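Local coordinates for fiber protein 2 (Human adenovirus type 41, PDB 2BZV) that forms the trimeric short-fibre spikes that protrude from the capsid vertices and probably helps attach the virion to the host cell, at residues Thr25-Ile30 with Ser89-Tyr94. Residues are numbered along the deposited sequence; the frame is centred on the assembly and turned at random.
Sequences TPNCSI and SSTWRY
The carboxamide of Asn27 meets the hydroxyl of Thr91: ND2 donates a hydrogen bond of 3.2 Å to OG1, fairly straight at 154°, with the oxygen lifted 18° out of the amide plane. With chi1 at 67°, CG of Asn27 sits between its own backbone N and carbonyl carbon, which carries the amide across to the threonine. Beside this bond, the methyl CG2 of Thr91 lies 3.9 Å from Asn27 CB, a small apolar touch. The amide is held at its other end too, since OD1 accepts from the backbone N of Leu38, and Thr91 OG1 is also hydrogen-bonded to Glu88 O. The second flat group, the Arg93 guanidinium, works within 89-94: Ser90 O lies at its edge, close to the guanidinium plane, and receives NH1 at 2.8 Å on a carbonyl lone pair, while NH2 bonds to Asn98 O. The NH1 bond links Arg93, in strand 93-94, back to the 3-10 turn 89-91. In the fibre head, Asn27 and Cys28 form a classic beta bulge opposite Ala36, joining 25-30 to strand 36-45. The Asn27-Thr91 bond, alongside backbone bonding of Asn27 with Glu88, joins this loop to the turn before strand 93-94, which pairs with strand 18-20 at the sheet's outer end within the chain.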
loop_
_atom_site.group_PDB
_atom_site.type_symbol
_atom_site.label_atom_id
_atom_site.label_comp_id
_atom_site.label_asym_id
_atom_site.label_seq_id
_atom_site.Cartn_x
_atom_site.Cartn_y
_atom_site.Cartn_z
ATOM N N THR A 25 -20.981 12.855 -11.619
ATOM C CA THR A 25 -21.117 14.299 -11.800
ATOM C C THR A 25 -20.221 15.057 -10.822
ATOM O O THR A 25 -19.724 14.473 -9.859
ATOM C CB THR A 25 -22.578 14.696 -11.582
ATOM O OG1 THR A 25 -23.017 14.201 -10.307
ATOM C CG2 THR A 25 -23.451 14.080 -12.679
ATOM N N PRO A 26 -19.993 16.354 -11.046
ATOM C CA PRO A 26 -19.104 17.087 -10.145
ATOM C C PRO A 26 -19.618 17.093 -8.712
ATOM O O PRO A 26 -20.794 17.314 -8.460
ATOM C CB PRO A 26 -19.096 18.508 -10.727
ATOM C CG PRO A 26 -19.568 18.358 -12.123
ATOM C CD PRO A 26 -20.499 17.199 -12.148
ATOM N N ASN A 27 -18.703 16.850 -7.768
ATOM C CA ASN A 27 -19.065 16.724 -6.365
ATOM C C ASN A 27 -18.117 17.491 -5.462
ATOM O O ASN A 27 -18.087 17.237 -4.254
ATOM C CB ASN A 27 -19.100 15.245 -5.955
ATOM C CG ASN A 27 -17.716 14.608 -5.990
ATOM O OD1 ASN A 27 -16.817 15.108 -6.678
ATOM N ND2 ASN A 27 -17.543 13.504 -5.263
ATOM N N CYS A 28 -17.364 18.435 -6.023
ATOM C CA CYS A 28 -16.368 19.135 -5.238
ATOM C C CYS A 28 -16.316 20.578 -5.727
ATOM O O CYS A 28 -16.444 20.835 -6.918
ATOM C CB CYS A 28 -15.018 18.421 -5.401
ATOM S SG CYS A 28 -13.678 19.045 -4.373
ATOM N N SER A 29 -16.133 21.509 -4.792
ATOM C CA SER A 29 -16.146 22.942 -5.081
ATOM C C SER A 29 -14.861 23.589 -4.583
ATOM O O SER A 29 -14.706 23.793 -3.377
ATOM C CB SER A 29 -17.352 23.581 -4.383
ATOM O OG SER A 29 -18.563 23.006 -4.858
ATOM N N ILE A 30 -13.943 23.880 -5.496
ATOM C CA ILE A 30 -12.640 24.447 -5.117
ATOM C C ILE A 30 -12.658 25.967 -5.250
ATOM O O ILE A 30 -12.388 26.663 -4.273
ATOM C CB ILE A 30 -11.507 23.849 -5.975
ATOM C CG1 ILE A 30 -11.448 22.321 -5.831
ATOM C CG2 ILE A 30 -10.181 24.509 -5.608
ATOM C CD1 ILE A 30 -11.109 21.846 -4.420
ATOM N N SER A 89 -21.366 16.265 0.687
ATOM C CA SER A 89 -21.464 15.195 1.684
ATOM C C SER A 89 -22.368 14.041 1.248
ATOM O O SER A 89 -22.151 12.902 1.667
ATOM C CB SER A 89 -21.940 15.740 3.031
ATOM O OG SER A 89 -23.260 16.224 2.904
ATOM N N SER A 90 -23.349 14.300 0.386
ATOM C CA SER A 90 -24.212 13.224 -0.071
ATOM C C SER A 90 -23.474 12.198 -0.918
ATOM O O SER A 90 -24.005 11.123 -1.165
ATOM C CB SER A 90 -25.405 13.779 -0.855
ATOM O OG SER A 90 -24.970 14.331 -2.080
ATOM N N THR A 91 -22.261 12.504 -1.371
ATOM C CA THR A 91 -21.478 11.526 -2.130
ATOM C C THR A 91 -20.494 10.753 -1.248
ATOM O O THR A 91 -19.857 9.822 -1.739
ATOM C CB THR A 91 -20.723 12.147 -3.321
ATOM O OG1 THR A 91 -19.656 13.000 -2.860
ATOM C CG2 THR A 91 -21.669 12.940 -4.226
ATOM N N TRP A 92 -20.396 11.087 0.029
ATOM C CA TRP A 92 -19.447 10.423 0.952
ATOM C C TRP A 92 -20.186 9.284 1.635
ATOM O O TRP A 92 -20.967 9.501 2.581
ATOM C CB TRP A 92 -18.942 11.454 1.948
ATOM C CG TRP A 92 -17.886 10.999 2.903
ATOM C CD1 TRP A 92 -17.979 10.985 4.264
ATOM C CD2 TRP A 92 -16.551 10.550 2.587
ATOM N NE1 TRP A 92 -16.791 10.544 4.820
ATOM C CE2 TRP A 92 -15.902 10.272 3.812
ATOM C CE3 TRP A 92 -15.854 10.343 1.390
ATOM C CZ2 TRP A 92 -14.587 9.805 3.872
ATOM C CZ3 TRP A 92 -14.545 9.874 1.449
ATOM C CH2 TRP A 92 -13.926 9.614 2.681
ATOM N N ARG A 93 -19.986 8.075 1.102
ATOM C CA ARG A 93 -20.853 6.941 1.404
ATOM C C ARG A 93 -20.056 5.680 1.711
ATOM O O ARG A 93 -18.966 5.458 1.192
ATOM C CB ARG A 93 -21.790 6.645 0.219
ATOM C CG ARG A 93 -22.565 7.908 -0.211
ATOM C CD ARG A 93 -23.699 7.660 -1.178
ATOM N NE ARG A 93 -24.915 7.345 -0.493
ATOM C CZ ARG A 93 -25.922 8.135 -0.082
ATOM N NH1 ARG A 93 -26.025 9.447 -0.239
ATOM N NH2 ARG A 93 -26.870 7.496 0.531
ATOM N N TYR A 94 -20.627 4.837 2.566
ATOM C CA TYR A 94 -20.143 3.469 2.717
ATOM C C TYR A 94 -20.459 2.732 1.425
ATOM O O TYR A 94 -21.618 2.633 1.025
ATOM C CB TYR A 94 -20.830 2.763 3.884
ATOM C CG TYR A 94 -20.413 3.267 5.252
ATOM C CD1 TYR A 94 -19.101 3.154 5.684
ATOM C CD2 TYR A 94 -21.354 3.816 6.124
ATOM C CE1 TYR A 94 -18.724 3.600 6.943
ATOM C CE2 TYR A 94 -20.997 4.263 7.384
ATOM C CZ TYR A 94 -19.677 4.161 7.784
ATOM O OH TYR A 94 -19.276 4.598 9.026
#